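Long-range contacts in lipid-transfer protein (Thermomonospora curvata, PDB 6OK1), which belongs to the lipid-transfer proteins built on the thiolase fold, although its precise function is not established: residues Glu32-Ala37 and Gly221-Val226; Leu51-Ala56 and Val106-Phe111. One frame throughout, in Å; residues are numbered along the deposited sequence.

Contact 1 (Glu32-Ala37 and Gly221-Val226); sequences EAVLAA and GQALVV
A223 turns its methyl into the shallow notch between A33, V34 and A37, and this meeting is a compact example of how small side chains let a helix settle on a sheet. Helix 26-40 covers one face of the sheet of the N-terminal thiolase half. Over the segments 32-37 and 221-226 the axes approach to 6.6 Å, with the helix inclined by 32° to the strand. The A223 methyl comes at the helix backbone itself: CB lies 3.4 Å from A33 O and 3.6 Å from V34 CA. The side chain of A37 meets it as well, A37 CB standing 3.8 Å from A223 CB. Earlier on the strand, the methyl of A33 rests on the main chain of G221, with A33 CB 3.7 Å from G221 C. Further along, V225 supplies a branched partner. With CG1 placed opposite the backbone N (chi1 174°), the other branch, V225 CG2, is left facing the helix and packs 3.7 Å from A37 CB. V34 starts away from strand 219-228, yet its CG2 brushes the A223 methyl while the side chain also packs on V106 and Y108 of the neighbouring strand. Q222 and L224 alternate to the other face of the sheet, where both touch helix 348-359. There Q222 bends its amide back along its own strand, giving a bond of 3.2 Å from NE2 to A223 O. No hydrogen bond joins helix to strand: A33 O, although pressed by the A223 methyl, accepts A37 N within the helix at 2.9 Å. The interface therefore depends on methyl groups meeting backbone and methyl groups, with the main-chain bonding kept inside the helix and the sheet, so its cohesion comes from close apolar fit.

Contact 2 (Leu51-Ala56 and Val106-Phe111); sequences LVTFTA and VCYRAF
L51 and V106 lie side by side on adjacent parallel strands of the sheet of the N-terminal half of the thiolase fold, and their neighbours show how a parallel pair fits bump to hollow. The L51 branch ending in CD2 drops into the hollow between V106 and the Y108 ring, 3.6 Å from V106 CB and 4.2 Å from Y108 CE1. Y108 takes an uncommon first torsion (chi1 65°) that holds CG between its own backbone N and carbonyl carbon. This turns the ring across the strand direction toward the neighbouring strand, where T53 CB sits over one face, 3.8 Å from the Y108 centroid, a CH-pi contact. E61 and V64 of helix 61-68 also pack on this ring, and its hydroxyl bonds to S59 O. On the other face of the sheet V52 and C107 meet beneath helix 86-98. The backbones are joined from both directions, V52 N reaching V106 O and Y108 N reaching V52 O at 3.0 Å. Beyond the regular pairing, R109 bends at chi2 (74°) and passes its CD over the F54 ring, 3.6 Å from the F54 centroid. Its guanidinium plane is turned 56° from that ring, putting F54 CD2 at the guanidinium edge, while F111 CD2 covers one guanidinium face. The charge is met by D57, in a salt bridge to NH1. A water accepts from R109 NH2 and donates to A56 O. The T53 hydroxyl, standing above the plane of the Y108 carbonyl, donates from OG1 to Y108 O at 2.7 Å.

Overall arrangement
Both contacts lie in the buried core and share one sheet, since strands 219-228 and 104-112 run antiparallel beside each other. L224 O with C107 N, at 2.8 Å, and Q222 N with R109 O are probable hydrogen bonds between them. They differ in direction: contact 1 sets a helix on the sheet face, whereas contact 2 joins strands within the sheet. Contact 1 is accordingly apolar and without cross-bonds, while contact 2 combines backbone pairing with ring packing and a charged arginine near the exposed A56. Helix 26-40 belongs to both settings, because A110 of contact 2 touches L29 and A30 on that helix.

Contact 1 (Glu32-Ala37 and Gly221-Val226)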
loop_
_atom_site.group_PDB
_atom_site.type_symbol
_atom_site.label_atom_id
_atom_site.label_comp_id
_atom_site.label_asym_id
_atom_site.label_seq_id
_atom_site.Cartn_x
_atom_site.Cartn_y
_atom_site.Cartn_z
ATOM N N GLU A 32 0.500 19.819 6.959
ATOM C CA GLU A 32 1.473 20.749 7.529
ATOM C C GLU A 32 2.900 20.329 7.194
ATOM O O GLU A 32 3.715 21.153 6.768
ATOM C CB GLU A 32 1.302 20.874 9.042
ATOM C CG GLU A 32 0.067 21.636 9.454
ATOM C CD GLU A 32 -0.102 21.718 10.957
ATOM O OE1 GLU A 32 0.909 21.588 11.690
ATOM O OE2 GLU A 32 -1.252 21.921 11.402
ATOM N N ALA A 33 3.230 19.058 7.415
ATOM C CA ALA A 33 4.595 18.592 7.172
ATOM C C ALA A 33 4.956 18.706 5.695
ATOM O O ALA A 33 6.065 19.132 5.342
ATOM C CB ALA A 33 4.726 17.137 7.664
ATOM N N VAL A 34 4.021 18.349 4.817
ATOM C CA VAL A 34 4.274 18.382 3.381
ATOM C C VAL A 34 4.524 19.811 2.915
ATOM O O VAL A 34 5.492 20.082 2.197
ATOM C CB VAL A 34 3.094 17.749 2.634
ATOM C CG1 VAL A 34 3.098 18.088 1.170
ATOM C CG2 VAL A 34 3.109 16.226 2.838
ATOM N N LEU A 35 3.651 20.746 3.301
ATOM C CA LEU A 35 3.884 22.147 2.937
ATOM C C LEU A 35 5.200 22.667 3.505
ATOM O O LEU A 35 5.896 23.457 2.849
ATOM C CB LEU A 35 2.716 23.018 3.410
ATOM C CG LEU A 35 1.438 22.829 2.575
ATOM C CD1 LEU A 35 0.285 23.637 3.165
ATOM C CD2 LEU A 35 1.639 23.225 1.106
ATOM N N ALA A 36 5.546 22.265 4.730
ATOM C CA ALA A 36 6.792 22.728 5.334
ATOM C C ALA A 36 7.995 22.223 4.553
ATOM O O ALA A 36 8.952 22.972 4.327
ATOM C CB ALA A 36 6.867 22.293 6.799
ATOM N N ALA A 37 7.954 20.961 4.101
ATOM C CA ALA A 37 9.074 20.393 3.347
ATOM C C ALA A 37 9.202 21.057 1.978
ATOM O O ALA A 37 10.311 21.373 1.528
ATOM C CB ALA A 37 8.902 18.881 3.192
ATOM N N GLY A 221 3.849 14.560 12.207
ATOM C CA GLY A 221 4.034 14.304 10.776
ATOM C C GLY A 221 5.415 14.718 10.312
ATOM O O GLY A 221 6.022 15.648 10.847
ATOM N N GLN A 222 5.923 13.986 9.309
ATOM C CA GLN A 222 7.243 14.211 8.730
ATOM C C GLN A 222 7.144 14.081 7.219
ATOM O O GLN A 222 6.524 13.136 6.714
ATOM C CB GLN A 222 8.267 13.205 9.262
ATOM C CG GLN A 222 9.641 13.309 8.652
ATOM C CD GLN A 222 10.436 14.484 9.201
ATOM O OE1 GLN A 222 10.754 14.531 10.392
ATOM N NE2 GLN A 222 10.800 15.408 8.320
ATOM N N ALA A 223 7.795 15.004 6.496
ATOM C CA ALA A 223 7.799 14.969 5.037
ATOM C C ALA A 223 9.192 15.280 4.515
ATOM O O ALA A 223 10.016 15.869 5.208
ATOM C CB ALA A 223 6.793 15.961 4.431
ATOM N N LEU A 224 9.457 14.806 3.297
ATOM C CA LEU A 224 10.764 14.896 2.645
ATOM C C LEU A 224 10.521 15.162 1.165
ATOM O O LEU A 224 9.698 14.475 0.564
ATOM C CB LEU A 224 11.557 13.590 2.790
ATOM C CG LEU A 224 11.663 12.970 4.185
ATOM C CD1 LEU A 224 12.050 11.523 4.103
ATOM C CD2 LEU A 224 12.680 13.709 5.046
ATOM N N VAL A 225 11.257 16.119 0.576
ATOM C CA VAL A 225 11.132 16.479 -0.839
ATOM C C VAL A 225 12.334 15.933 -1.604
ATOM O O VAL A 225 13.483 16.243 -1.276
ATOM C CB VAL A 225 11.037 18.004 -1.025
ATOM C CG1 VAL A 225 11.069 18.362 -2.501
ATOM C CG2 VAL A 225 9.756 18.510 -0.408
ATOM N N VAL A 226 12.064 15.156 -2.650
ATOM C CA VAL A 226 13.105 14.531 -3.462
ATOM C C VAL A 226 13.011 15.114 -4.864
ATOM O O VAL A 226 11.918 15.192 -5.436
ATOM C CB VAL A 226 12.937 12.997 -3.476
ATOM C CG1 VAL A 226 13.974 12.304 -4.404
ATOM C CG2 VAL A 226 13.070 12.436 -2.046
#

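Contact 2 (Leu51-Ala56 and Val106-Phe111)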
loop_
_atom_site.group_PDB
_atom_site.type_symbol
_atom_site.label_atom_id
_atom_site.label_comp_id
_atom_site.label_asym_id
_atom_site.label_seq_id
_atom_site.Cartn_x
_atom_site.Cartn_y
_atom_site.Cartn_z
ATOM N N LEU A 51 3.778 11.703 -4.927
ATOM C CA LEU A 51 3.588 11.521 -3.491
ATOM C C LEU A 51 3.775 10.054 -3.133
ATOM O O LEU A 51 3.195 9.183 -3.787
ATOM C CB LEU A 51 2.190 11.962 -3.037
ATOM C CG LEU A 51 1.929 13.475 -3.011
ATOM C CD1 LEU A 51 0.469 13.785 -2.646
ATOM C CD2 LEU A 51 2.864 14.209 -2.063
ATOM N N VAL A 52 4.541 9.796 -2.077
ATOM C CA VAL A 52 4.804 8.438 -1.597
ATOM C C VAL A 52 4.530 8.392 -0.095
ATOM O O VAL A 52 4.956 9.277 0.651
ATOM C CB VAL A 52 6.248 7.993 -1.902
ATOM C CG1 VAL A 52 6.435 6.542 -1.506
ATOM C CG2 VAL A 52 6.587 8.184 -3.412
ATOM N N THR A 53 3.823 7.363 0.365
ATOM C CA THR A 53 3.660 7.192 1.813
ATOM C C THR A 53 3.608 5.699 2.124
ATOM O O THR A 53 3.949 4.855 1.285
ATOM C CB THR A 53 2.447 7.981 2.338
ATOM O OG1 THR A 53 2.396 7.908 3.762
ATOM C CG2 THR A 53 1.141 7.474 1.780
ATOM N N PHE A 54 3.248 5.382 3.362
ATOM C CA PHE A 54 3.137 4.015 3.848
ATOM C C PHE A 54 1.761 3.442 3.514
ATOM O O PHE A 54 0.769 4.170 3.448
ATOM C CB PHE A 54 3.289 3.954 5.371
ATOM C CG PHE A 54 4.675 4.310 5.928
ATOM C CD1 PHE A 54 5.591 5.147 5.255
ATOM C CD2 PHE A 54 5.013 3.834 7.192
ATOM C CE1 PHE A 54 6.808 5.477 5.851
ATOM C CE2 PHE A 54 6.250 4.165 7.786
ATOM C CZ PHE A 54 7.134 4.954 7.109
ATOM N N THR A 55 1.678 2.113 3.423
ATOM C CA THR A 55 0.367 1.504 3.149
ATOM C C THR A 55 -0.674 1.912 4.191
ATOM O O THR A 55 -1.848 2.148 3.852
ATOM C CB THR A 55 0.477 -0.024 3.074
ATOM O OG1 THR A 55 1.243 -0.510 4.181
ATOM C CG2 THR A 55 1.180 -0.419 1.858
ATOM N N ALA A 56 -0.271 2.022 5.456
ATOM C CA ALA A 56 -1.202 2.259 6.562
ATOM C C ALA A 56 -1.564 3.725 6.750
ATOM O O ALA A 56 -2.474 4.017 7.549
ATOM C CB ALA A 56 -0.636 1.726 7.895
ATOM N N VAL A 106 7.166 14.141 -2.940
ATOM C CA VAL A 106 7.143 14.293 -1.488
ATOM C C VAL A 106 6.828 12.955 -0.834
ATOM O O VAL A 106 5.830 12.317 -1.163
ATOM C CB VAL A 106 6.144 15.372 -1.044
ATOM C CG1 VAL A 106 6.284 15.631 0.429
ATOM C CG2 VAL A 106 6.392 16.675 -1.825
ATOM N N CYS A 107 7.685 12.538 0.095
ATOM C CA CYS A 107 7.491 11.342 0.897
ATOM C C CYS A 107 7.020 11.780 2.277
ATOM O O CYS A 107 7.604 12.696 2.851
ATOM C CB CYS A 107 8.798 10.551 1.022
ATOM S SG CYS A 107 9.653 10.286 -0.535
ATOM N N TYR A 108 5.963 11.147 2.810
ATOM C CA TYR A 108 5.419 11.630 4.080
ATOM C C TYR A 108 4.831 10.505 4.923
ATOM O O TYR A 108 4.517 9.419 4.435
ATOM C CB TYR A 108 4.341 12.710 3.851
ATOM C CG TYR A 108 3.088 12.212 3.144
ATOM C CD1 TYR A 108 3.014 12.197 1.771
ATOM C CD2 TYR A 108 1.979 11.769 3.857
ATOM C CE1 TYR A 108 1.868 11.741 1.124
ATOM C CE2 TYR A 108 0.839 11.300 3.209
ATOM C CZ TYR A 108 0.797 11.306 1.851
ATOM O OH TYR A 108 -0.300 10.858 1.184
ATOM N N ARG A 109 4.678 10.798 6.215
ATOM C CA ARG A 109 3.962 9.953 7.153
ATOM C C ARG A 109 3.473 10.868 8.258
ATOM O O ARG A 109 4.247 11.679 8.773
ATOM C CB ARG A 109 4.865 8.842 7.718
ATOM C CG ARG A 109 4.159 7.798 8.567
ATOM C CD ARG A 109 3.341 6.850 7.722
ATOM N NE ARG A 109 2.763 5.773 8.526
ATOM C CZ ARG A 109 1.549 5.764 9.057
ATOM N NH1 ARG A 109 0.688 6.768 8.869
ATOM N NH2 ARG A 109 1.177 4.717 9.802
ATOM N N ALA A 110 2.204 10.746 8.618
ATOM C CA ALA A 110 1.679 11.523 9.735
ATOM C C ALA A 110 0.592 10.746 10.456
ATOM O O ALA A 110 -0.233 10.083 9.823
ATOM C CB ALA A 110 1.129 12.876 9.258
ATOM N N PHE A 111 0.594 10.817 11.785
ATOM C CA PHE A 111 -0.400 10.072 12.541
ATOM C C PHE A 111 -0.544 10.635 13.945
ATOM O O PHE A 111 0.305 11.397 14.439
ATOM C CB PHE A 111 -0.069 8.567 12.604
ATOM C CG PHE A 111 1.375 8.235 12.915
ATOM C CD1 PHE A 111 2.045 8.799 13.995
ATOM C CD2 PHE A 111 2.036 7.266 12.165
ATOM C CE1 PHE A 111 3.368 8.440 14.298
ATOM C CE2 PHE A 111 3.351 6.886 12.463
ATOM C CZ PHE A 111 4.024 7.490 13.534
HETATM O O HOH W 1 -1.619 4.860 10.421
#